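PDB 3TVI: aspartokinase from Clostridium acetobutylicum, which probably catalyses the ATP-dependent phosphorylation of the beta-carboxyl group of aspartate, the step that opens the pathway to threonine, isoleucine and methionine. Local coordinates for residues 133-138 with 170-175; 374-379 with 416-421; 404-409 with 420-425. All blocks are in the same frame, centred on the assembly; numbering follows the deposited sequence.

Contact 1 of 3, residues 133-138 with 170-175; sequences IDAAEV and GFYGSS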
loop_
_atom_site.group_PDB
_atom_site.type_symbol
_atom_site.label_atom_id
_atom_site.label_comp_id
_atom_site.label_asym_id
_atom_site.label_seq_id
_atom_site.Cartn_x
_atom_site.Cartn_y
_atom_site.Cartn_z
ATOM N N ILE B 133 -23.182 25.639 -35.714
ATOM C CA ILE B 133 -22.686 26.570 -34.712
ATOM C C ILE B 133 -21.238 26.250 -34.387
ATOM O O ILE B 133 -20.965 25.267 -33.713
ATOM C CB ILE B 133 -23.507 26.467 -33.424
ATOM C CG1 ILE B 133 -24.908 27.020 -33.653
ATOM C CG2 ILE B 133 -22.813 27.214 -32.303
ATOM C CD1 ILE B 133 -25.763 27.020 -32.406
ATOM N N ASP B 134 -20.315 27.085 -34.858
ATOM C CA ASP B 134 -18.895 26.868 -34.610
ATOM C C ASP B 134 -18.665 26.776 -33.115
ATOM O O ASP B 134 -19.365 27.407 -32.338
ATOM C CB ASP B 134 -18.043 27.993 -35.211
ATOM C CG ASP B 134 -16.559 27.634 -35.289
ATOM O OD1 ASP B 134 -15.957 27.302 -34.250
ATOM O OD2 ASP B 134 -15.976 27.695 -36.387
ATOM N N ALA B 135 -17.692 25.956 -32.732
ATOM C CA ALA B 135 -17.318 25.774 -31.336
ATOM C C ALA B 135 -16.764 27.070 -30.775
ATOM O O ALA B 135 -17.097 27.463 -29.655
ATOM C CB ALA B 135 -16.276 24.680 -31.215
ATOM N N ALA B 136 -15.938 27.740 -31.579
ATOM C CA ALA B 136 -15.235 28.956 -31.169
ATOM C C ALA B 136 -16.172 30.059 -30.728
ATOM O O ALA B 136 -15.738 30.991 -30.065
ATOM C CB ALA B 136 -14.339 29.457 -32.292
ATOM N N GLU B 137 -17.445 29.955 -31.103
ATOM C CA GLU B 137 -18.483 30.908 -30.679
ATOM C C GLU B 137 -19.112 30.583 -29.322
ATOM O O GLU B 137 -19.662 31.462 -28.658
ATOM C CB GLU B 137 -19.601 30.957 -31.721
ATOM C CG GLU B 137 -19.218 31.687 -32.986
ATOM C CD GLU B 137 -19.315 33.176 -32.810
ATOM O OE1 GLU B 137 -20.451 33.701 -32.852
ATOM O OE2 GLU B 137 -18.256 33.813 -32.626
ATOM N N VAL B 138 -19.031 29.326 -28.908
ATOM C CA VAL B 138 -19.855 28.844 -27.806
ATOM C C VAL B 138 -19.065 28.212 -26.629
ATOM O O VAL B 138 -19.569 28.133 -25.507
ATOM C CB VAL B 138 -20.925 27.893 -28.387
ATOM C CG1 VAL B 138 -20.314 26.545 -28.743
ATOM C CG2 VAL B 138 -22.094 27.755 -27.434
ATOM N N GLY B 170 -16.470 19.586 -32.507
ATOM C CA GLY B 170 -16.099 18.978 -31.248
ATOM C C GLY B 170 -14.975 19.619 -30.476
ATOM O O GLY B 170 -15.181 20.278 -29.442
ATOM N N PHE B 171 -13.783 19.466 -31.020
ATOM C CA PHE B 171 -12.593 19.196 -30.201
ATOM C C PHE B 171 -11.849 20.457 -29.753
ATOM O O PHE B 171 -10.720 20.376 -29.308
ATOM C CB PHE B 171 -11.783 18.178 -31.028
ATOM C CG PHE B 171 -10.305 18.177 -30.837
ATOM C CD1 PHE B 171 -9.734 17.818 -29.637
ATOM C CD2 PHE B 171 -9.477 18.389 -31.927
ATOM C CE1 PHE B 171 -8.355 17.757 -29.500
ATOM C CE2 PHE B 171 -8.104 18.330 -31.799
ATOM C CZ PHE B 171 -7.540 18.012 -30.578
ATOM N N TYR B 172 -12.522 21.609 -29.802
ATOM C CA TYR B 172 -11.865 22.890 -29.605
ATOM C C TYR B 172 -12.819 23.978 -29.147
ATOM O O TYR B 172 -14.023 23.757 -29.039
ATOM C CB TYR B 172 -11.210 23.333 -30.910
ATOM C CG TYR B 172 -12.195 23.771 -31.965
ATOM C CD1 TYR B 172 -12.542 25.104 -32.106
ATOM C CD2 TYR B 172 -12.788 22.846 -32.817
ATOM C CE1 TYR B 172 -13.455 25.505 -33.067
ATOM C CE2 TYR B 172 -13.695 23.243 -33.786
ATOM C CZ TYR B 172 -14.024 24.569 -33.903
ATOM O OH TYR B 172 -14.923 24.957 -34.860
ATOM N N GLY B 173 -12.253 25.154 -28.883
ATOM C CA GLY B 173 -13.002 26.354 -28.499
ATOM C C GLY B 173 -12.114 27.579 -28.670
ATOM O O GLY B 173 -11.059 27.498 -29.300
ATOM N N SER B 174 -12.509 28.716 -28.112
ATOM C CA SER B 174 -11.700 29.927 -28.255
ATOM C C SER B 174 -10.852 30.172 -27.011
ATOM O O SER B 174 -11.326 29.992 -25.894
ATOM C CB SER B 174 -12.589 31.137 -28.550
ATOM O OG SER B 174 -13.055 31.110 -29.896
ATOM N N SER B 175 -9.598 30.572 -27.213
ATOM C CA SER B 175 -8.714 30.952 -26.109
ATOM C C SER B 175 -9.126 32.309 -25.563
ATOM O O SER B 175 -9.881 33.039 -26.212
ATOM C CB SER B 175 -7.256 31.020 -26.575
ATOM O OG SER B 175 -7.105 31.907 -27.672
#
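Tyr172 lays one face of its ring over the methyl of Ala135, whose CB sits 3.6 Å from the ring centroid and 20° off the ring normal, a CH-pi contact displaced toward the rim. At the ring edge the phenol OH donates to Asp134, with Tyr172 OH 2.6 Å from Asp134 OD1. The hydroxyl comes from above the carboxylate plane, and carboxylate and ring stand 79° apart. Asp134 OD1 also accepts from Ala136 N at 2.7 Å, closing an Asx turn, so one oxygen both shapes the loop and holds the tyrosine. Tyr172 reaches it with CG placed between its own N and carbonyl carbon (chi1 72°), which folds the ring back across residues 134-136. Two residues on, Ser174 OG donates to Ala136 O at 2.7 Å, in the carbonyl plane and on a lone pair. The Tyr172 side chain lies about 5 Å from that of Glu117, a predicted substrate-binding residue, so the contact probably borders that site. The ring makes a cation-pi contact with Arg115 and packs against Tyr118, both of helix 109-127. The loop after strand 131-132 is thus fastened to strand 172-174, with that helix beside the ring and strand 180-182 completing the two-stranded antiparallel sheet.

Contact 2 of 3, residues 374-379 with 416-421; sequences MALVAT and NVIVGV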
loop_
_atom_site.group_PDB
_atom_site.type_symbol
_atom_site.label_atom_id
_atom_site.label_comp_id
_atom_site.label_asym_id
_atom_site.label_seq_id
_atom_site.Cartn_x
_atom_site.Cartn_y
_atom_site.Cartn_z
HETATM N N MSE B 374 2.999 -11.341 -11.240
HETATM C CA MSE B 374 1.707 -11.114 -10.605
HETATM C C MSE B 374 0.808 -10.400 -11.585
HETATM O O MSE B 374 1.268 -9.615 -12.420
HETATM C CB MSE B 374 1.903 -10.271 -9.344
HETATM C CG MSE B 374 0.579 -9.909 -8.673
HETATM SE SE MSE B 374 0.808 -9.807 -6.721
HETATM C CE MSE B 374 0.950 -7.849 -6.571
ATOM N N ALA B 375 -0.485 -10.694 -11.501
ATOM C CA ALA B 375 -1.513 -9.923 -12.191
ATOM C C ALA B 375 -2.556 -9.470 -11.169
ATOM O O ALA B 375 -2.718 -10.092 -10.108
ATOM C CB ALA B 375 -2.156 -10.754 -13.292
ATOM N N LEU B 376 -3.249 -8.379 -11.488
ATOM C CA LEU B 376 -4.242 -7.798 -10.588
ATOM C C LEU B 376 -5.621 -7.986 -11.164
ATOM O O LEU B 376 -5.831 -7.780 -12.354
ATOM C CB LEU B 376 -3.977 -6.310 -10.375
ATOM C CG LEU B 376 -2.660 -5.998 -9.677
ATOM C CD1 LEU B 376 -2.516 -4.504 -9.510
ATOM C CD2 LEU B 376 -2.564 -6.693 -8.328
ATOM N N VAL B 377 -6.555 -8.393 -10.310
ATOM C CA VAL B 377 -7.954 -8.518 -10.692
ATOM C C VAL B 377 -8.785 -7.621 -9.778
ATOM O O VAL B 377 -8.789 -7.792 -8.552
ATOM C CB VAL B 377 -8.440 -9.977 -10.605
ATOM C CG1 VAL B 377 -9.874 -10.097 -11.104
ATOM C CG2 VAL B 377 -7.520 -10.874 -11.411
ATOM N N ALA B 378 -9.458 -6.651 -10.387
ATOM C CA ALA B 378 -10.297 -5.728 -9.652
ATOM C C ALA B 378 -11.730 -6.113 -9.901
ATOM O O ALA B 378 -12.170 -6.176 -11.050
ATOM C CB ALA B 378 -10.057 -4.306 -10.114
ATOM N N THR B 379 -12.460 -6.375 -8.826
ATOM C CA THR B 379 -13.871 -6.691 -8.946
ATOM C C THR B 379 -14.638 -5.573 -8.238
ATOM O O THR B 379 -14.362 -5.259 -7.085
ATOM C CB THR B 379 -14.183 -8.123 -8.459
ATOM O OG1 THR B 379 -15.436 -8.141 -7.780
ATOM C CG2 THR B 379 -13.077 -8.659 -7.547
ATOM N N ASN B 416 -15.047 -2.028 -3.960
ATOM C CA ASN B 416 -13.951 -2.612 -4.727
ATOM C C ASN B 416 -13.007 -3.531 -3.950
ATOM O O ASN B 416 -12.336 -3.090 -3.025
ATOM C CB ASN B 416 -13.175 -1.443 -5.341
ATOM C CG ASN B 416 -11.779 -1.814 -5.774
ATOM O OD1 ASN B 416 -11.594 -2.618 -6.681
ATOM N ND2 ASN B 416 -10.786 -1.198 -5.149
ATOM N N VAL B 417 -12.954 -4.805 -4.334
ATOM C CA VAL B 417 -11.905 -5.715 -3.843
ATOM C C VAL B 417 -10.922 -6.059 -4.956
ATOM O O VAL B 417 -11.324 -6.481 -6.049
ATOM C CB VAL B 417 -12.446 -7.043 -3.281
ATOM C CG1 VAL B 417 -11.288 -7.932 -2.849
ATOM C CG2 VAL B 417 -13.372 -6.787 -2.111
ATOM N N ILE B 418 -9.635 -5.890 -4.657
ATOM C CA ILE B 418 -8.574 -6.206 -5.592
ATOM C C ILE B 418 -7.810 -7.418 -5.087
ATOM O O ILE B 418 -7.432 -7.500 -3.920
ATOM C CB ILE B 418 -7.600 -5.038 -5.760
ATOM C CG1 ILE B 418 -8.345 -3.783 -6.211
ATOM C CG2 ILE B 418 -6.526 -5.400 -6.772
ATOM C CD1 ILE B 418 -7.964 -2.564 -5.395
ATOM N N VAL B 419 -7.592 -8.359 -5.991
ATOM C CA VAL B 419 -6.913 -9.591 -5.686
ATOM C C VAL B 419 -5.744 -9.677 -6.633
ATOM O O VAL B 419 -5.885 -9.352 -7.815
ATOM C CB VAL B 419 -7.844 -10.781 -5.917
ATOM C CG1 VAL B 419 -7.113 -11.908 -6.611
ATOM C CG2 VAL B 419 -8.441 -11.244 -4.607
ATOM N N GLY B 420 -4.596 -10.106 -6.115
ATOM C CA GLY B 420 -3.387 -10.263 -6.922
ATOM C C GLY B 420 -3.005 -11.718 -7.015
ATOM O O GLY B 420 -3.009 -12.418 -6.013
ATOM N N VAL B 421 -2.678 -12.171 -8.221
ATOM C CA VAL B 421 -2.427 -13.589 -8.483
ATOM C C VAL B 421 -1.367 -13.791 -9.547
ATOM O O VAL B 421 -1.074 -12.877 -10.322
ATOM C CB VAL B 421 -3.692 -14.301 -8.998
ATOM C CG1 VAL B 421 -4.780 -14.281 -7.939
ATOM C CG2 VAL B 421 -4.167 -13.669 -10.306
#
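Val377 and Val419 form the middle pair of a regular antiparallel ladder between strands 367-380 and 416-422, whose local axes lie 4.6 Å apart and run at 157°. In backbone hydrogen bonding, the pairs Ala375-Val421, Val377-Val419 and Thr379-Val417 each exchange two. Val377 N meets Val419 O at 2.8 Å and Val419 N meets Val377 O at 2.9 Å, both nearly straight at the hydrogen. Weaker CA-H...O contacts fill the alternate positions, among them Ile418 CA to Val377 O at 3.4 Å. Apolar packing is divided between two faces. On one, Leu376 CD2 comes within 3.9 Å of Gly420 CA, Ile418 CG1 lies 4.3 Å from Ala378 CB, and the selenium of Met374, a selenomethionine, passes over Gly420. There Leu376 touches Glu330, which lines a bound-lysine pocket, and the Ile418 side chain lies about 8 Å from a bound lysine. The other face carries Ala375, Val377, Thr379, Val417, Val419 and Val421; Val377 meets Val430 and Ile433, Thr379 meets Ile394, and Val419 meets Phe395. With paired backbone polar groups and mostly apolar side chains, the contact forms part of the buried centre of an ACT-type alpha/beta layer, helices 390-400 and 426-437 packing on the Val377 face.

Contact 3 of 3, residues 404-409 with 420-425; sequences NIRMID and GVETVD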
loop_
_atom_site.group_PDB
_atom_site.type_symbol
_atom_site.label_atom_id
_atom_site.label_comp_id
_atom_site.label_asym_id
_atom_site.label_seq_id
_atom_site.Cartn_x
_atom_site.Cartn_y
_atom_site.Cartn_z
ATOM N N ASN B 404 -3.706 -19.855 -6.208
ATOM C CA ASN B 404 -3.049 -19.204 -5.082
ATOM C C ASN B 404 -3.151 -17.682 -5.192
ATOM O O ASN B 404 -2.858 -17.100 -6.249
ATOM C CB ASN B 404 -1.574 -19.651 -5.027
ATOM C CG ASN B 404 -0.711 -18.771 -4.138
ATOM O OD1 ASN B 404 -0.737 -18.895 -2.916
ATOM N ND2 ASN B 404 0.082 -17.898 -4.757
ATOM N N ILE B 405 -3.574 -17.065 -4.087
ATOM C CA ILE B 405 -3.707 -15.623 -3.969
ATOM C C ILE B 405 -2.368 -15.037 -3.543
ATOM O O ILE B 405 -1.709 -15.573 -2.662
ATOM C CB ILE B 405 -4.779 -15.269 -2.917
ATOM C CG1 ILE B 405 -6.133 -15.858 -3.319
ATOM C CG2 ILE B 405 -4.905 -13.762 -2.737
ATOM C CD1 ILE B 405 -7.216 -15.660 -2.281
ATOM N N ARG B 406 -1.964 -13.940 -4.169
ATOM C CA ARG B 406 -0.687 -13.292 -3.855
ATOM C C ARG B 406 -0.819 -11.867 -3.294
ATOM O O ARG B 406 0.143 -11.314 -2.768
ATOM C CB ARG B 406 0.196 -13.266 -5.103
ATOM C CG ARG B 406 0.871 -14.592 -5.425
ATOM C CD ARG B 406 1.938 -14.414 -6.488
ATOM N NE ARG B 406 2.911 -13.396 -6.098
ATOM C CZ ARG B 406 3.761 -12.796 -6.929
ATOM N NH1 ARG B 406 3.781 -13.102 -8.224
ATOM N NH2 ARG B 406 4.602 -11.879 -6.458
HETATM N N MSE B 407 -1.991 -11.261 -3.425
HETATM C CA MSE B 407 -2.266 -10.001 -2.738
HETATM C C MSE B 407 -3.747 -9.902 -2.508
HETATM O O MSE B 407 -4.545 -10.439 -3.282
HETATM C CB MSE B 407 -1.774 -8.809 -3.565
HETATM C CG MSE B 407 -1.805 -7.474 -2.814
HETATM SE SE MSE B 407 -1.916 -5.982 -4.103
HETATM C CE MSE B 407 -3.825 -5.551 -3.932
ATOM N N ILE B 408 -4.116 -9.246 -1.414
ATOM C CA ILE B 408 -5.474 -8.788 -1.201
ATOM C C ILE B 408 -5.412 -7.337 -0.757
ATOM O O ILE B 408 -4.669 -6.976 0.166
ATOM C CB ILE B 408 -6.207 -9.595 -0.112
ATOM C CG1 ILE B 408 -6.201 -11.087 -0.441
ATOM C CG2 ILE B 408 -7.643 -9.110 0.046
ATOM C CD1 ILE B 408 -6.775 -11.941 0.668
ATOM N N ASP B 409 -6.169 -6.498 -1.448
ATOM C CA ASP B 409 -6.539 -5.206 -0.907
ATOM C C ASP B 409 -8.042 -5.115 -0.888
ATOM O O ASP B 409 -8.700 -5.184 -1.930
ATOM C CB ASP B 409 -5.983 -4.042 -1.722
ATOM C CG ASP B 409 -6.663 -2.708 -1.381
ATOM O OD1 ASP B 409 -6.909 -2.431 -0.174
ATOM O OD2 ASP B 409 -6.955 -1.948 -2.333
ATOM N N GLY B 420 -4.596 -10.106 -6.115
ATOM C CA GLY B 420 -3.387 -10.263 -6.922
ATOM C C GLY B 420 -3.005 -11.718 -7.015
ATOM O O GLY B 420 -3.009 -12.418 -6.013
ATOM N N VAL B 421 -2.678 -12.171 -8.221
ATOM C CA VAL B 421 -2.427 -13.589 -8.483
ATOM C C VAL B 421 -1.367 -13.791 -9.547
ATOM O O VAL B 421 -1.074 -12.877 -10.322
ATOM C CB VAL B 421 -3.692 -14.301 -8.998
ATOM C CG1 VAL B 421 -4.780 -14.281 -7.939
ATOM C CG2 VAL B 421 -4.167 -13.669 -10.306
ATOM N N GLU B 422 -0.835 -15.012 -9.598
ATOM C CA GLU B 422 0.119 -15.422 -10.633
ATOM C C GLU B 422 -0.420 -15.124 -12.023
ATOM O O GLU B 422 -1.583 -15.415 -12.317
ATOM C CB GLU B 422 0.401 -16.925 -10.542
ATOM C CG GLU B 422 1.847 -17.303 -10.818
ATOM C CD GLU B 422 2.766 -16.950 -9.657
ATOM O OE1 GLU B 422 2.487 -17.378 -8.506
ATOM O OE2 GLU B 422 3.764 -16.237 -9.905
ATOM N N THR B 423 0.430 -14.568 -12.881
ATOM C CA THR B 423 0.011 -14.175 -14.227
ATOM C C THR B 423 -0.549 -15.332 -15.056
ATOM O O THR B 423 -1.401 -15.122 -15.909
ATOM C CB THR B 423 1.158 -13.517 -14.990
ATOM O OG1 THR B 423 1.751 -12.518 -14.157
ATOM C CG2 THR B 423 0.640 -12.870 -16.247
ATOM N N VAL B 424 -0.076 -16.549 -14.801
ATOM C CA VAL B 424 -0.654 -17.731 -15.442
ATOM C C VAL B 424 -2.141 -17.898 -15.097
ATOM O O VAL B 424 -2.947 -18.251 -15.959
ATOM C CB VAL B 424 0.118 -19.021 -15.075
ATOM C CG1 VAL B 424 0.030 -19.315 -13.585
ATOM C CG2 VAL B 424 -0.407 -20.199 -15.885
ATOM N N ASP B 425 -2.495 -17.617 -13.842
ATOM C CA ASP B 425 -3.866 -17.818 -13.339
ATOM C C ASP B 425 -4.841 -16.653 -13.619
ATOM O O ASP B 425 -6.038 -16.765 -13.346
ATOM C CB ASP B 425 -3.824 -18.116 -11.832
ATOM C CG ASP B 425 -3.276 -19.506 -11.517
ATOM O OD1 ASP B 425 -3.067 -20.309 -12.457
ATOM O OD2 ASP B 425 -3.062 -19.810 -10.321
#
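A classic beta bulge interrupts the hairpin of strands 405-410 and 416-422, where Arg406 and Met407 together face the single residue Gly420. The carbonyl of Gly420 receives both amides: Arg406 N lies 2.6 Å from Gly420 O, and Met407 N lies 3.0 Å from the same oxygen with a more bent bond, 141° at the hydrogen. A return bond from Gly420 N to Met407 O, 2.9 Å long, is nearly straight at its hydrogen, although the donor stands above the carbonyl plane. Met407, a selenomethionine, sets CB 4.0 Å from Gly420 CA, in van der Waals contact with the glycine backbone.

The extra residue puts Arg406 at the bulge with a near-helical backbone, as expected for the first residue of a classic bulge, and its side chain reaches across strand 416-422 toward strand 367-380. With chi1 at -78° and chi2 extended, the aliphatic CD of Arg406 comes 3.6 Å from Glu422 OE1; the bend at chi3 then turns the guanidinium toward Glu422 OE2 and residues 371-372. Strand 405-410 is one of the two edge strands of the five-stranded antiparallel sheet within one chain, in the ACT domain, and Ile408 pairs with a strand of the second subunit to carry the sheet across the interface. NH1 of Arg406 forms a long salt bridge of 3.6 Å with OE2 of Glu422, an oblique approach even though the two planes are only 23° apart. The guanidinium is held more firmly by the main chain of strand 367-380, on the far side of strand 416-422: NH1 hydrogen-bonds to Pro372 O and NH2 to His371 O, which probably fixes its rotation. Near the start of strand 405-410, Asn404 O lies 3.8 Å from Val421 CG1, while Ile405 points the other way, onto Phe395 and Leu398 of helix 390-400.

How the contacts relate
Contact 1 belongs to the kinase part of the chain and lies on the opposite side of the chain's centre from the other two, with about 42 Å between the centres of contacts 1 and 2. Contacts 2 and 3 share Gly420 and Val421 and use opposite edges of strand 416-422, against 367-380 and 405-410, their centres about 7 Å apart; a probable hydrogen bond from Asp409 N to Ile418 O links the two. Contact 2 is wholly buried and regular, whereas contact 3 is partly buried, irregular and charged, at the edge that meets the second subunit. Contact 1, also buried, relies instead on ring packing and on side-chain hydroxyls and a carboxylate bonding a loop to a short strand.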